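Local atomic coordinates of fatty acid-binding protein homolog 8 (Caenorhabditis elegans, PDB entry 6C1Z), a protein that carries unsaturated fatty acids such as oleic acid from the lysosome to the nucleus, where it activates transcription of genes that promote longevity and mitochondrial beta oxidation. Residues Glu18-Glu21 with Glu22-Glu26; Ala67-Ile70 with Arg71-Phe74; Lys101-Glu104 with Asn105-Ser108. All coordinates share one frame; numbering follows the deposited sequence.

How the interactions relate
The three contacts are local and follow one another along the chain, so none encloses or crosses another. Interaction 1 comes first, where strand 10-18 gives way to helix 20-27; it spans the first turns of that helix and closes no loop. Interaction 2 closes the turn between strands 64-68 and 74-77, the outermost strands of the antiparallel sheet, on the opposite side of the chain's centre, about 25 Å from interaction 1 between centres. Interaction 3 closes the loop from strand 94-101 to strand 109-116. CE1 of H107 packs 3.3 Å from O of E26, where the helical region touches this barrel loop. Interactions 2 and 3 come no nearer than about 7 Å between atoms.

Interaction 1: Glu18-Glu21 with Glu22-Glu26; sequences ENFE and EYLKE. With SO4 (sulfate ion), chain C.
Three backbone bonds from residue i+4 back to residue i, Y23 N to N19 O, L24 N to F20 O and K25 N to E21 O, each 2.9 Å long, wind this run into the first turns of an alpha helix. On its apolar side F20 and L24 carry the contact. CG of F20 stands anti to the backbone N (chi1 -176°), which lays the ring beside the leucine one turn on. CD1 of L24 then comes over one ring face of F20, 4.0 Å from the centroid and 21° off the normal, a CH-pi contact displaced toward the rim. The other methyl, CD2 of L24, reaches CE1 of F20 at 3.9 Å. The ring of Y23 lies obliquely alongside, with its CD2 4.3 Å from CD1 of F20. The Y23 hydroxyl is hydrogen-bonded to S109, and R133 makes a cation-pi contact with the F20 ring.

At the helix start, N19 occupies the N-cap position, but its side chain makes no capping bond. A sulfate ion, probably from the crystallisation liquor, takes the first backbone N-H groups instead: F20 N gives to its O2 at 2.9 Å, and E21 N to its O3 at 2.9 Å, almost straight at 176°. The hydroxyl of S17 is also bonded to this ion. The helix dipole would favour an anion here. L24 and E21 face helix 31-39, touching A37 and S38, as befits the helix-turn-helix inserted after the first strand of the fatty acid-binding protein barrel; K25 and E26 also open a nuclear localization signal proposed by similarity.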
loop_
_atom_site.group_PDB
_atom_site.type_symbol
_atom_site.label_atom_id
_atom_site.label_comp_id
_atom_site.label_asym_id
_atom_site.label_seq_id
_atom_site.Cartn_x
_atom_site.Cartn_y
_atom_site.Cartn_z
ATOM N N GLU A 18 0.064 5.456 12.020
ATOM C CA GLU A 18 0.842 4.968 13.147
ATOM C C GLU A 18 2.024 4.192 12.583
ATOM O O GLU A 18 1.834 3.306 11.748
ATOM C CB GLU A 18 -0.029 4.031 14.007
ATOM C CG GLU A 18 0.234 4.046 15.491
ATOM C CD GLU A 18 -0.614 3.017 16.232
ATOM O OE1 GLU A 18 -0.985 1.995 15.616
ATOM O OE2 GLU A 18 -0.913 3.234 17.424
ATOM N N ASN A 19 3.238 4.531 13.021
ATOM C CA ASN A 19 4.448 3.776 12.691
ATOM C C ASN A 19 4.822 3.829 11.207
ATOM O O ASN A 19 5.600 2.984 10.731
ATOM C CB ASN A 19 4.360 2.319 13.169
ATOM C CG ASN A 19 4.630 2.173 14.635
ATOM O OD1 ASN A 19 4.943 3.139 15.327
ATOM N ND2 ASN A 19 4.501 0.953 15.129
ATOM N N PHE A 20 4.334 4.795 10.430
ATOM C CA PHE A 20 4.710 4.825 9.015
ATOM C C PHE A 20 6.186 5.160 8.832
ATOM O O PHE A 20 6.886 4.489 8.063
ATOM C CB PHE A 20 3.818 5.789 8.225
ATOM C CG PHE A 20 4.082 5.798 6.741
ATOM C CD1 PHE A 20 4.181 4.617 6.015
ATOM C CD2 PHE A 20 4.210 6.986 6.065
ATOM C CE1 PHE A 20 4.393 4.635 4.650
ATOM C CE2 PHE A 20 4.432 7.006 4.696
ATOM C CZ PHE A 20 4.526 5.829 3.995
ATOM N N GLU A 21 6.677 6.210 9.502
ATOM C CA GLU A 21 8.090 6.551 9.388
ATOM C C GLU A 21 8.968 5.393 9.849
ATOM O O GLU A 21 10.004 5.110 9.232
ATOM C CB GLU A 21 8.382 7.828 10.183
ATOM C CG GLU A 21 9.815 8.339 10.049
ATOM C CD GLU A 21 10.068 9.659 10.773
ATOM O OE1 GLU A 21 9.092 10.349 11.137
ATOM O OE2 GLU A 21 11.250 10.003 10.971
ATOM N N GLU A 22 8.560 4.704 10.930
ATOM C CA GLU A 22 9.301 3.548 11.444
ATOM C C GLU A 22 9.288 2.394 10.449
ATOM O O GLU A 22 10.301 1.697 10.290
ATOM C CB GLU A 22 8.711 3.112 12.781
ATOM C CG GLU A 22 8.988 4.066 13.934
ATOM C CD GLU A 22 10.466 4.160 14.288
ATOM O OE1 GLU A 22 11.228 3.218 13.968
ATOM O OE2 GLU A 22 10.865 5.183 14.885
ATOM N N TYR A 23 8.161 2.180 9.773
ATOM C CA TYR A 23 8.099 1.191 8.704
ATOM C C TYR A 23 9.058 1.535 7.564
ATOM O O TYR A 23 9.797 0.674 7.069
ATOM C CB TYR A 23 6.647 1.036 8.197
ATOM C CG TYR A 23 6.608 0.333 6.879
ATOM C CD1 TYR A 23 6.696 -1.045 6.796
ATOM C CD2 TYR A 23 6.536 1.062 5.704
ATOM C CE1 TYR A 23 6.706 -1.680 5.572
ATOM C CE2 TYR A 23 6.562 0.447 4.476
ATOM C CZ TYR A 23 6.675 -0.931 4.413
ATOM O OH TYR A 23 6.708 -1.526 3.177
ATOM N N LEU A 24 9.062 2.786 7.135
ATOM C CA LEU A 24 9.981 3.190 6.077
ATOM C C LEU A 24 11.433 3.002 6.505
ATOM O O LEU A 24 12.273 2.557 5.704
ATOM C CB LEU A 24 9.704 4.636 5.686
ATOM C CG LEU A 24 8.354 4.888 5.013
ATOM C CD1 LEU A 24 8.194 6.381 4.680
ATOM C CD2 LEU A 24 8.168 4.048 3.756
ATOM N N LYS A 25 11.756 3.329 7.762
ATOM C CA LYS A 25 13.108 3.091 8.250
ATOM C C LYS A 25 13.442 1.610 8.177
ATOM O O LYS A 25 14.532 1.226 7.742
ATOM C CB LYS A 25 13.250 3.600 9.686
ATOM C CG LYS A 25 14.650 3.471 10.287
ATOM C CD LYS A 25 14.688 4.100 11.666
ATOM C CE LYS A 25 16.019 3.911 12.352
ATOM N NZ LYS A 25 15.940 4.393 13.760
ATOM N N GLU A 26 12.505 0.757 8.592
ATOM C CA GLU A 26 12.760 -0.676 8.622
ATOM C C GLU A 26 13.067 -1.214 7.229
ATOM O O GLU A 26 13.924 -2.090 7.075
ATOM C CB GLU A 26 11.552 -1.382 9.246
ATOM C CG GLU A 26 11.620 -2.899 9.289
ATOM C CD GLU A 26 12.611 -3.404 10.303
ATOM O OE1 GLU A 26 13.095 -2.606 11.135
ATOM O OE2 GLU A 26 12.909 -4.616 10.278
HETATM S S SO4 C . 3.594 8.231 11.405
HETATM O O1 SO4 C . 3.146 9.329 10.556
HETATM O O2 SO4 C . 2.722 7.085 11.127
HETATM O O3 SO4 C . 4.991 7.931 11.155
HETATM O O4 SO4 C . 3.402 8.664 12.793
#

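Interaction 2: Ala67-Ile70 with Arg71-Phe74; sequences AFKI and REKF
In F74, CG sits between the backbone N and the carbonyl carbon (chi1 64°), the crowded position, and this brings its ring back to A67 and F68; F68 has a similar chi1 of 58°. CE1 of F74 touches CB of F68 at 3.5 Å, while O of A67 sits over one face of the F74 ring, 3.8 Å above its plane and toward the rim. The F68 ring itself meets W53 and F55. Between the two phenylalanines the chain reverses in a type II beta turn from K69 to E72. E72 N bonds to K69 O at 3.2 Å, the donor standing 43° out of the carbonyl plane, so the closing bond misses the lone pairs. In place of further direct backbone bonds, two waters bridge the arms. Water 1 donates to O of K69 and to O of E72, both at 2.7 Å; water 2 accepts from N of K69 at 2.9 Å and donates to O of E72. This matches the gap between the fourth and fifth strands known in the fatty acid-binding protein barrel. At the bend, the guanidinium of R71 folds back with O of I70 over one face, its NH1 lying 3.3 Å from CG2 of I70.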
loop_
_atom_site.group_PDB
_atom_site.type_symbol
_atom_site.label_atom_id
_atom_site.label_comp_id
_atom_site.label_asym_id
_atom_site.label_seq_id
_atom_site.Cartn_x
_atom_site.Cartn_y
_atom_site.Cartn_z
ATOM N N ALA A 67 -0.394 -0.787 -10.730
ATOM C CA ALA A 67 -1.347 -1.540 -11.523
ATOM C C ALA A 67 -1.043 -3.019 -11.331
ATOM O O ALA A 67 0.125 -3.417 -11.264
ATOM C CB ALA A 67 -1.214 -1.179 -13.006
ATOM N N PHE A 68 -2.086 -3.839 -11.233
ATOM C CA PHE A 68 -1.859 -5.263 -11.073
ATOM C C PHE A 68 -3.120 -6.019 -11.444
ATOM O O PHE A 68 -4.237 -5.481 -11.415
ATOM C CB PHE A 68 -1.444 -5.602 -9.636
ATOM C CG PHE A 68 -2.459 -5.186 -8.594
ATOM C CD1 PHE A 68 -3.490 -6.035 -8.199
ATOM C CD2 PHE A 68 -2.371 -3.950 -7.976
ATOM C CE1 PHE A 68 -4.395 -5.654 -7.251
ATOM C CE2 PHE A 68 -3.282 -3.570 -6.987
ATOM C CZ PHE A 68 -4.306 -4.411 -6.638
ATOM N N LYS A 69 -2.932 -7.306 -11.727
ATOM C CA LYS A 69 -4.026 -8.266 -11.740
ATOM C C LYS A 69 -3.912 -9.189 -10.543
ATOM O O LYS A 69 -2.816 -9.587 -10.135
ATOM C CB LYS A 69 -4.050 -9.067 -13.032
ATOM C CG LYS A 69 -4.180 -8.171 -14.244
ATOM C CD LYS A 69 -4.218 -8.966 -15.522
ATOM C CE LYS A 69 -4.103 -8.071 -16.741
ATOM N NZ LYS A 69 -5.296 -7.213 -16.937
ATOM N N ILE A 70 -5.063 -9.440 -9.910
ATOM C CA ILE A 70 -5.139 -10.343 -8.779
ATOM C C ILE A 70 -4.550 -11.694 -9.160
ATOM O O ILE A 70 -4.845 -12.227 -10.236
ATOM C CB ILE A 70 -6.617 -10.452 -8.330
ATOM C CG1 ILE A 70 -7.107 -9.129 -7.753
ATOM C CG2 ILE A 70 -6.825 -11.558 -7.339
ATOM C CD1 ILE A 70 -6.389 -8.746 -6.528
ATOM N N ARG A 71 -3.693 -12.242 -8.288
ATOM C CA ARG A 71 -3.108 -13.577 -8.410
ATOM C C ARG A 71 -1.987 -13.681 -9.437
ATOM O O ARG A 71 -1.496 -14.779 -9.690
ATOM C CB ARG A 71 -4.150 -14.666 -8.694
ATOM C CG ARG A 71 -5.227 -14.783 -7.617
ATOM C CD ARG A 71 -6.363 -15.730 -8.043
ATOM N NE ARG A 71 -6.742 -15.485 -9.433
ATOM C CZ ARG A 71 -7.691 -14.633 -9.818
ATOM N NH1 ARG A 71 -8.402 -13.960 -8.925
ATOM N NH2 ARG A 71 -7.941 -14.453 -11.112
ATOM N N GLU A 72 -1.537 -12.570 -10.000
ATOM C CA GLU A 72 -0.540 -12.575 -11.060
ATOM C C GLU A 72 0.704 -11.870 -10.546
ATOM O O GLU A 72 0.685 -10.657 -10.323
ATOM C CB GLU A 72 -1.087 -11.876 -12.303
ATOM C CG GLU A 72 -2.210 -12.636 -12.994
ATOM C CD GLU A 72 -2.054 -12.689 -14.509
ATOM O OE1 GLU A 72 -1.127 -12.044 -15.048
ATOM O OE2 GLU A 72 -2.862 -13.382 -15.161
ATOM N N LYS A 73 1.806 -12.610 -10.418
ATOM C CA LYS A 73 3.038 -12.007 -9.941
ATOM C C LYS A 73 3.515 -10.987 -10.968
ATOM O O LYS A 73 3.331 -11.166 -12.173
ATOM C CB LYS A 73 4.093 -13.099 -9.741
ATOM C CG LYS A 73 5.440 -12.610 -9.225
ATOM C CD LYS A 73 5.425 -12.245 -7.752
ATOM C CE LYS A 73 5.204 -13.437 -6.828
ATOM N NZ LYS A 73 6.137 -14.562 -7.050
ATOM N N PHE A 74 4.096 -9.891 -10.485
ATOM C CA PHE A 74 4.631 -8.869 -11.370
ATOM C C PHE A 74 5.833 -8.238 -10.695
ATOM O O PHE A 74 6.003 -8.341 -9.476
ATOM C CB PHE A 74 3.556 -7.827 -11.723
ATOM C CG PHE A 74 3.056 -7.016 -10.552
ATOM C CD1 PHE A 74 2.112 -7.537 -9.677
ATOM C CD2 PHE A 74 3.497 -5.724 -10.342
ATOM C CE1 PHE A 74 1.640 -6.785 -8.616
ATOM C CE2 PHE A 74 3.035 -4.979 -9.274
ATOM C CZ PHE A 74 2.097 -5.505 -8.419
HETATM O O HOH W 1 -0.759 -9.499 -8.312
HETATM O O HOH W 2 -0.243 -8.325 -12.141
#

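Interaction 3: Lys101-Glu104 with Asn105-Ser108; sequences KIKE and NHHS. With SO4 (sulfate ion), chain B.
K101 and S108 meet at the mouth of the loop that joins strand 94-101 to strand 109-116. There N of K101 bonds to OG of S108 at 2.9 Å, nearly straight at 177°. From this end the K101 side chain runs back over the loop: CG sits between the backbone N and the carbonyl carbon (chi1 68°) and the rest is extended, which brings NZ to O of E104 at 2.6 Å. NZ of K101 also gives a weak bond to O of H106 and one of 3.2 Å to O3 of a sulfate ion, probably from the crystallisation liquor. S108 holds that sulfate as well, its N bonding to O4 at 2.9 Å. Shortening K101 to an alanine is likely to leave the carbonyl oxygens of E104 and H106 and the sulfate without the ammonium group that bridges them. The far end is a type I beta turn from K103 to H106, closed by N of H106 on O of K103 at 3.0 Å, the donor standing 51° out of the carbonyl plane. The side chains of K103 and H106 lie side by side, so that CB of K103 rests over the centre of the H106 imidazole, 3.6 Å above its plane, in a CH-pi contact. Water 3 accepts from N of I102 at 2.6 Å and is hydrogen-bonded to ND1 of H106, which would help set the ring's rotation.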
loop_
_atom_site.group_PDB
_atom_site.type_symbol
_atom_site.label_atom_id
_atom_site.label_comp_id
_atom_site.label_asym_id
_atom_site.label_seq_id
_atom_site.Cartn_x
_atom_site.Cartn_y
_atom_site.Cartn_z
ATOM N N LYS A 101 11.332 -9.077 -1.662
ATOM C CA LYS A 101 12.613 -8.539 -2.084
ATOM C C LYS A 101 13.242 -9.412 -3.156
ATOM O O LYS A 101 12.975 -10.616 -3.267
ATOM C CB LYS A 101 13.567 -8.385 -0.902
ATOM C CG LYS A 101 14.052 -9.671 -0.271
ATOM C CD LYS A 101 15.004 -9.354 0.873
ATOM C CE LYS A 101 15.528 -10.600 1.547
ATOM N NZ LYS A 101 16.444 -10.250 2.662
ATOM N N ILE A 102 14.052 -8.769 -3.981
ATOM C CA ILE A 102 14.880 -9.439 -4.977
ATOM C C ILE A 102 16.340 -9.482 -4.539
ATOM O O ILE A 102 16.981 -10.537 -4.566
ATOM C CB ILE A 102 14.722 -8.773 -6.363
ATOM C CG1 ILE A 102 13.275 -8.944 -6.842
ATOM C CG2 ILE A 102 15.701 -9.362 -7.378
ATOM C CD1 ILE A 102 12.931 -8.178 -8.088
ATOM N N LYS A 103 16.876 -8.341 -4.116
ATOM C CA LYS A 103 18.226 -8.271 -3.582
ATOM C C LYS A 103 18.205 -8.587 -2.095
ATOM O O LYS A 103 17.311 -8.138 -1.366
ATOM C CB LYS A 103 18.807 -6.876 -3.816
ATOM C CG LYS A 103 18.948 -6.496 -5.305
ATOM C CD LYS A 103 19.776 -7.512 -6.096
ATOM C CE LYS A 103 19.947 -7.125 -7.572
ATOM N NZ LYS A 103 18.815 -7.579 -8.443
ATOM N N GLU A 104 19.211 -9.351 -1.652
ATOM C CA GLU A 104 19.175 -9.956 -0.325
ATOM C C GLU A 104 19.195 -8.901 0.773
ATOM O O GLU A 104 18.596 -9.102 1.838
ATOM C CB GLU A 104 20.353 -10.930 -0.195
ATOM C CG GLU A 104 20.488 -11.657 1.141
ATOM C CD GLU A 104 19.335 -12.596 1.417
ATOM O OE1 GLU A 104 18.438 -12.722 0.554
ATOM O OE2 GLU A 104 19.326 -13.212 2.503
ATOM N N ASN A 105 19.841 -7.763 0.523
ATOM C CA ASN A 105 19.961 -6.696 1.505
ATOM C C ASN A 105 18.730 -5.813 1.561
ATOM O O ASN A 105 18.683 -4.897 2.392
ATOM C CB ASN A 105 21.172 -5.821 1.179
ATOM C CG ASN A 105 21.102 -5.230 -0.216
ATOM O OD1 ASN A 105 20.729 -5.909 -1.173
ATOM N ND2 ASN A 105 21.459 -3.958 -0.337
ATOM N N HIS A 106 17.759 -6.049 0.689
ATOM C CA HIS A 106 16.491 -5.336 0.739
ATOM C C HIS A 106 15.595 -5.990 1.797
ATOM O O HIS A 106 16.033 -6.860 2.560
ATOM C CB HIS A 106 15.873 -5.282 -0.659
ATOM C CG HIS A 106 16.681 -4.487 -1.643
ATOM N ND1 HIS A 106 16.299 -4.305 -2.956
ATOM C CD2 HIS A 106 17.844 -3.814 -1.492
ATOM C CE1 HIS A 106 17.205 -3.563 -3.574
ATOM N NE2 HIS A 106 18.151 -3.254 -2.706
ATOM N N HIS A 107 14.345 -5.552 1.875
ATOM C CA HIS A 107 13.399 -6.036 2.865
ATOM C C HIS A 107 12.084 -6.307 2.167
ATOM O O HIS A 107 11.645 -5.518 1.328
ATOM C CB HIS A 107 13.151 -5.002 3.970
ATOM C CG HIS A 107 14.382 -4.626 4.720
ATOM N ND1 HIS A 107 14.712 -5.200 5.924
ATOM C CD2 HIS A 107 15.381 -3.758 4.432
ATOM C CE1 HIS A 107 15.856 -4.702 6.355
ATOM N NE2 HIS A 107 16.285 -3.824 5.465
ATOM N N SER A 108 11.415 -7.382 2.559
ATOM C CA SER A 108 10.110 -7.705 2.021
ATOM C C SER A 108 9.044 -7.103 2.917
ATOM O O SER A 108 9.280 -6.845 4.107
ATOM C CB SER A 108 9.943 -9.227 1.944
ATOM O OG SER A 108 10.889 -9.801 1.073
HETATM S S SO4 B . 12.998 -9.841 4.919
HETATM O O1 SO4 B . 12.683 -10.548 3.676
HETATM O O2 SO4 B . 12.917 -10.748 6.053
HETATM O O3 SO4 B . 14.333 -9.258 4.834
HETATM O O4 SO4 B . 12.056 -8.724 5.068
HETATM O O HOH W 3 14.519 -6.223 -4.049
#